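Local coordinates for microtubule-associated protein 1 light chain 3 (PDB 4EOY) that binds an Atg3 peptide as the Plasmodium Atg8, a ubiquitin-fold protein probably acting in the autophagy-related conjugation machinery, at residues A[10-14]-A[15-19]; A[112-115]-A[116-120]. The protein carries 3 engineered substitutions. All coordinates share one frame; numbering follows the deposited sequence.

Interaction 1. Residues A[10-14]-A[15-19]; sequences DEVSF and ENRVA. With CA (calcium ion), chain I.
Ser13 is the N-cap of helix 14-27, one of the two helices that, as in other Atg8 proteins, precede the ubiquitin fold proper, and its OG faces Asn16 of the first turn. Ser13 OG, turned between its own backbone N and carbonyl carbon (chi1 59°), accepts a weak capping bond from Asn16 N at 3.4 Å. The Asn16 side chain lies close by, its CB 3.4 Å from Val12 CG1, and the Glu15 chain folds back at chi2 beside Ser13 CB. Ser13 O in turn receives Arg17 N at 3.1 Å, and Phe14 O receives Val18 N, the regular bonding of the turn. A calcium ion is modelled here against two backbone carbonyls, Ser13 O at 1.9 Å and Phe14 O at 2.0 Å; these separations are shorter than usual for calcium and oxygen, which leaves the details of the site in doubt. Arg17 runs back toward helix 8-11, its chain, bent at chi2 and chi3, antiparallel to the Val12 side chain. Its NH1 gives an almost straight bond (176°) to Val12 O, 3.3 Å away at the edge of the guanidinium and in its plane, so the arginine links the connection between the two N-terminal helices to the helix it sits on. Phe14 CA lies over the rim of one guanidinium face, whereas the phenyl ring stands at 90° to that plane, with NH2 near the ring edge. NH2 has a stronger partner in Asp114, to which it forms a salt bridge. With Phe14 CG anti to the backbone N, the ring leans forward along the helix, toward Val18, whose CG2 sits over one face in a CH-pi contact 3.6 Å from the ring centroid. Phe14 also touches Glu113.

Interaction 2. Residues A[112-115]-A[116-120]; sequences DEDG and YLYME
Asp114 CG occupies the position between backbone N and carbonyl carbon (chi1 67°) and Tyr118 CG lies anti to its carbonyl carbon (chi1 -75°), which points the carboxylate and the phenol at each other. Tyr118 OH donates to the syn lone pair of Asp114 OD2 at 2.7 Å, the carboxylate meeting the ring edge nearly coplanar with it. OD1 accepts Tyr116 N at 3.0 Å on its anti side, 30° out of the carboxylate plane. Both oxygens are thus gripped, with Arg17 as the counter-charge to OD2, which probably favours the charged carboxylate. Asp112 OD1 receives Asp114 N at 3.0 Å through its anti lone pair, an Asx turn, while OD2 pairs with Lys9. Gly115 N closes a type I turn on Asp112 O, and Asp112 N bonds Tyr116 O at 2.7 Å; with Gly115 at positive phi, this is the pattern of a type I turn with a G1 beta bulge. The turn leads from helix 103-110 into central strand 117-122, whose backbone bonds strand 31-38 and strand 89-92; Tyr116 packs on helix 14-27 and on an aromatic side chain of the bound peptide, and Leu117 on helix 103-110.

In the fold
The helix start of interaction 1 and the turn of interaction 2 lie far apart in sequence but touch in space, their centres about 12 Å apart on the same side of the chain's centre. They are tied by a salt bridge from Arg17 NH2 to Asp114 OD2, 2.7 Å long, and van der Waals packing adds to it, with Val18 CG2 3.9 Å from Asp114 CA. Helix 14-27 is thereby joined to the entrance of strand 117-122, which holds the helix against the ubiquitin fold. The modelled calcium lies in 10-19, about 5 Å from the nearest atom of the Asp114 side chain, while the Atg3 peptide reaches 112-120 at Tyr116.

Interaction 1. Residues A[10-14]-A[15-19]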
loop_
_atom_site.group_PDB
_atom_site.type_symbol
_atom_site.label_atom_id
_atom_site.label_comp_id
_atom_site.label_asym_id
_atom_site.label_seq_id
_atom_site.Cartn_x
_atom_site.Cartn_y
_atom_site.Cartn_z
ATOM N N ASP A 10 4.709 -11.807 8.874
ATOM C CA ASP A 10 5.871 -12.468 9.459
ATOM C C ASP A 10 6.527 -11.585 10.527
ATOM O O ASP A 10 7.227 -12.078 11.425
ATOM C CB ASP A 10 6.887 -12.812 8.360
ATOM C CG ASP A 10 6.228 -13.373 7.087
ATOM O OD1 ASP A 10 5.004 -13.627 7.082
ATOM O OD2 ASP A 10 6.933 -13.544 6.080
ATOM N N GLU A 11 6.307 -10.275 10.406
ATOM C CA GLU A 11 6.880 -9.278 11.305
ATOM C C GLU A 11 6.073 -9.113 12.580
ATOM O O GLU A 11 6.651 -9.016 13.668
ATOM C CB GLU A 11 6.947 -7.915 10.605
ATOM C CG GLU A 11 8.146 -7.716 9.690
ATOM C CD GLU A 11 7.924 -6.611 8.667
ATOM O OE1 GLU A 11 8.479 -6.718 7.552
ATOM O OE2 GLU A 11 7.197 -5.637 8.972
ATOM N N VAL A 12 4.748 -9.036 12.427
ATOM C CA VAL A 12 3.813 -8.779 13.536
ATOM C C VAL A 12 2.791 -9.900 13.656
ATOM O O VAL A 12 2.286 -10.375 12.654
ATOM C CB VAL A 12 3.007 -7.481 13.296
ATOM C CG1 VAL A 12 2.125 -7.172 14.491
ATOM C CG2 VAL A 12 3.928 -6.312 12.976
ATOM N N SER A 13 2.457 -10.283 14.877
ATOM C CA SER A 13 1.462 -11.340 15.127
ATOM C C SER A 13 0.055 -10.932 14.718
ATOM O O SER A 13 -0.266 -9.746 14.755
ATOM C CB SER A 13 1.429 -11.684 16.615
ATOM O OG SER A 13 1.095 -10.533 17.378
ATOM N N PHE A 14 -0.784 -11.911 14.369
ATOM C CA PHE A 14 -2.183 -11.660 13.957
ATOM C C PHE A 14 -2.941 -10.802 14.970
ATOM O O PHE A 14 -3.704 -9.902 14.594
ATOM C CB PHE A 14 -2.948 -12.965 13.742
ATOM C CG PHE A 14 -4.424 -12.767 13.475
ATOM C CD1 PHE A 14 -4.879 -12.468 12.203
ATOM C CD2 PHE A 14 -5.354 -12.872 14.502
ATOM C CE1 PHE A 14 -6.228 -12.285 11.961
ATOM C CE2 PHE A 14 -6.706 -12.682 14.264
ATOM C CZ PHE A 14 -7.144 -12.386 12.990
ATOM N N GLU A 15 -2.714 -11.078 16.250
ATOM C CA GLU A 15 -3.434 -10.413 17.343
ATOM C C GLU A 15 -3.038 -8.931 17.497
ATOM O O GLU A 15 -3.897 -8.079 17.752
ATOM C CB GLU A 15 -3.258 -11.179 18.667
ATOM C CG GLU A 15 -1.869 -11.767 18.912
ATOM C CD GLU A 15 -1.627 -13.125 18.233
ATOM O OE1 GLU A 15 -2.430 -13.540 17.356
ATOM O OE2 GLU A 15 -0.609 -13.776 18.572
ATOM N N ASN A 16 -1.748 -8.633 17.324
ATOM C CA ASN A 16 -1.257 -7.243 17.330
ATOM C C ASN A 16 -1.766 -6.426 16.146
ATOM O O ASN A 16 -2.215 -5.301 16.330
ATOM C CB ASN A 16 0.275 -7.199 17.376
ATOM C CG ASN A 16 0.835 -7.610 18.734
ATOM O OD1 ASN A 16 0.164 -8.278 19.514
ATOM N ND2 ASN A 16 2.079 -7.220 19.014
ATOM N N ARG A 17 -1.676 -6.995 14.938
ATOM C CA ARG A 17 -2.260 -6.415 13.708
ATOM C C ARG A 17 -3.752 -6.114 13.792
ATOM O O ARG A 17 -4.193 -5.068 13.335
ATOM C CB ARG A 17 -1.999 -7.338 12.501
ATOM C CG ARG A 17 -0.567 -7.285 11.968
ATOM C CD ARG A 17 -0.083 -8.629 11.439
ATOM N NE ARG A 17 -1.106 -9.285 10.635
ATOM C CZ ARG A 17 -1.188 -10.592 10.421
ATOM N NH1 ARG A 17 -0.290 -11.431 10.926
ATOM N NH2 ARG A 17 -2.184 -11.058 9.684
ATOM N N VAL A 18 -4.528 -7.033 14.364
ATOM C CA VAL A 18 -5.954 -6.797 14.596
ATOM C C VAL A 18 -6.163 -5.607 15.537
ATOM O O VAL A 18 -7.017 -4.755 15.295
ATOM C CB VAL A 18 -6.647 -8.057 15.169
ATOM C CG1 VAL A 18 -8.089 -7.757 15.534
ATOM C CG2 VAL A 18 -6.594 -9.195 14.163
ATOM N N ALA A 19 -5.357 -5.545 16.592
ATOM C CA ALA A 19 -5.403 -4.436 17.539
ATOM C C ALA A 19 -4.993 -3.117 16.874
ATOM O O ALA A 19 -5.626 -2.095 17.099
ATOM C CB ALA A 19 -4.503 -4.731 18.733
HETATM CA CA CA I . -1.949 -8.980 14.835
#

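Interaction 2. Residues A[112-115]-A[116-120]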
loop_
_atom_site.group_PDB
_atom_site.type_symbol
_atom_site.label_atom_id
_atom_site.label_comp_id
_atom_site.label_asym_id
_atom_site.label_seq_id
_atom_site.Cartn_x
_atom_site.Cartn_y
_atom_site.Cartn_z
ATOM N N ASP A 112 -8.160 -7.763 4.432
ATOM C CA ASP A 112 -7.704 -8.946 5.118
ATOM C C ASP A 112 -8.420 -9.071 6.463
ATOM O O ASP A 112 -8.872 -8.087 7.021
ATOM C CB ASP A 112 -6.194 -8.842 5.312
ATOM C CG ASP A 112 -5.555 -10.145 5.731
ATOM O OD1 ASP A 112 -5.767 -10.577 6.884
ATOM O OD2 ASP A 112 -4.807 -10.725 4.909
ATOM N N GLU A 113 -8.503 -10.289 6.981
ATOM C CA GLU A 113 -9.130 -10.538 8.265
ATOM C C GLU A 113 -8.477 -9.742 9.397
ATOM O O GLU A 113 -9.150 -9.376 10.359
ATOM C CB GLU A 113 -9.098 -12.042 8.585
ATOM C CG GLU A 113 -9.794 -12.407 9.885
ATOM C CD GLU A 113 -10.270 -13.849 9.927
ATOM O OE1 GLU A 113 -9.567 -14.726 9.376
ATOM O OE2 GLU A 113 -11.345 -14.103 10.522
ATOM N N ASP A 114 -7.179 -9.463 9.274
ATOM C CA ASP A 114 -6.470 -8.672 10.283
ATOM C C ASP A 114 -6.794 -7.157 10.235
ATOM O O ASP A 114 -6.299 -6.392 11.071
ATOM C CB ASP A 114 -4.945 -8.924 10.232
ATOM C CG ASP A 114 -4.284 -8.418 8.958
ATOM O OD1 ASP A 114 -4.915 -7.719 8.146
ATOM O OD2 ASP A 114 -3.096 -8.726 8.788
ATOM N N GLY A 115 -7.619 -6.738 9.275
ATOM C CA GLY A 115 -8.043 -5.335 9.161
ATOM C C GLY A 115 -7.321 -4.525 8.085
ATOM O O GLY A 115 -7.746 -3.421 7.750
ATOM N N TYR A 116 -6.228 -5.073 7.545
ATOM C CA TYR A 116 -5.409 -4.371 6.555
ATOM C C TYR A 116 -5.869 -4.643 5.129
ATOM O O TYR A 116 -6.354 -5.734 4.812
ATOM C CB TYR A 116 -3.928 -4.783 6.673
ATOM C CG TYR A 116 -3.154 -4.090 7.771
ATOM C CD1 TYR A 116 -2.834 -2.730 7.668
ATOM C CD2 TYR A 116 -2.752 -4.778 8.914
ATOM C CE1 TYR A 116 -2.145 -2.069 8.675
ATOM C CE2 TYR A 116 -2.067 -4.125 9.931
ATOM C CZ TYR A 116 -1.766 -2.764 9.800
ATOM O OH TYR A 116 -1.075 -2.095 10.794
ATOM N N LEU A 117 -5.709 -3.640 4.263
ATOM C CA LEU A 117 -5.773 -3.862 2.839
ATOM C C LEU A 117 -4.355 -4.105 2.326
ATOM O O LEU A 117 -3.504 -3.197 2.332
ATOM C CB LEU A 117 -6.400 -2.686 2.118
ATOM C CG LEU A 117 -6.614 -2.893 0.610
ATOM C CD1 LEU A 117 -7.620 -4.006 0.412
ATOM C CD2 LEU A 117 -7.042 -1.590 -0.059
ATOM N N TYR A 118 -4.100 -5.330 1.876
ATOM C CA TYR A 118 -2.780 -5.697 1.372
ATOM C C TYR A 118 -2.738 -5.506 -0.120
ATOM O O TYR A 118 -3.631 -5.972 -0.854
ATOM C CB TYR A 118 -2.459 -7.145 1.711
ATOM C CG TYR A 118 -2.087 -7.369 3.163
ATOM C CD1 TYR A 118 -3.057 -7.628 4.112
ATOM C CD2 TYR A 118 -0.764 -7.324 3.575
ATOM C CE1 TYR A 118 -2.724 -7.826 5.435
ATOM C CE2 TYR A 118 -0.422 -7.533 4.896
ATOM C CZ TYR A 118 -1.413 -7.775 5.823
ATOM O OH TYR A 118 -1.052 -7.967 7.147
ATOM N N MET A 119 -1.744 -4.763 -0.569
ATOM C CA MET A 119 -1.543 -4.513 -1.992
ATOM C C MET A 119 -0.102 -4.826 -2.371
ATOM O O MET A 119 0.822 -4.674 -1.557
ATOM C CB MET A 119 -1.882 -3.061 -2.323
ATOM C CG MET A 119 -3.365 -2.748 -2.164
ATOM S SD MET A 119 -3.697 -1.095 -2.767
ATOM C CE MET A 119 -3.516 -1.298 -4.545
ATOM N N GLU A 120 0.105 -5.292 -3.592
ATOM C CA GLU A 120 1.431 -5.771 -3.976
ATOM C C GLU A 120 1.879 -5.169 -5.266
ATOM O O GLU A 120 1.060 -4.854 -6.116
ATOM C CB GLU A 120 1.416 -7.299 -4.108
ATOM C CG GLU A 120 1.140 -8.023 -2.798
ATOM C CD GLU A 120 1.127 -9.520 -2.950
ATOM O OE1 GLU A 120 0.450 -10.000 -3.881
ATOM O OE2 GLU A 120 1.783 -10.219 -2.137
#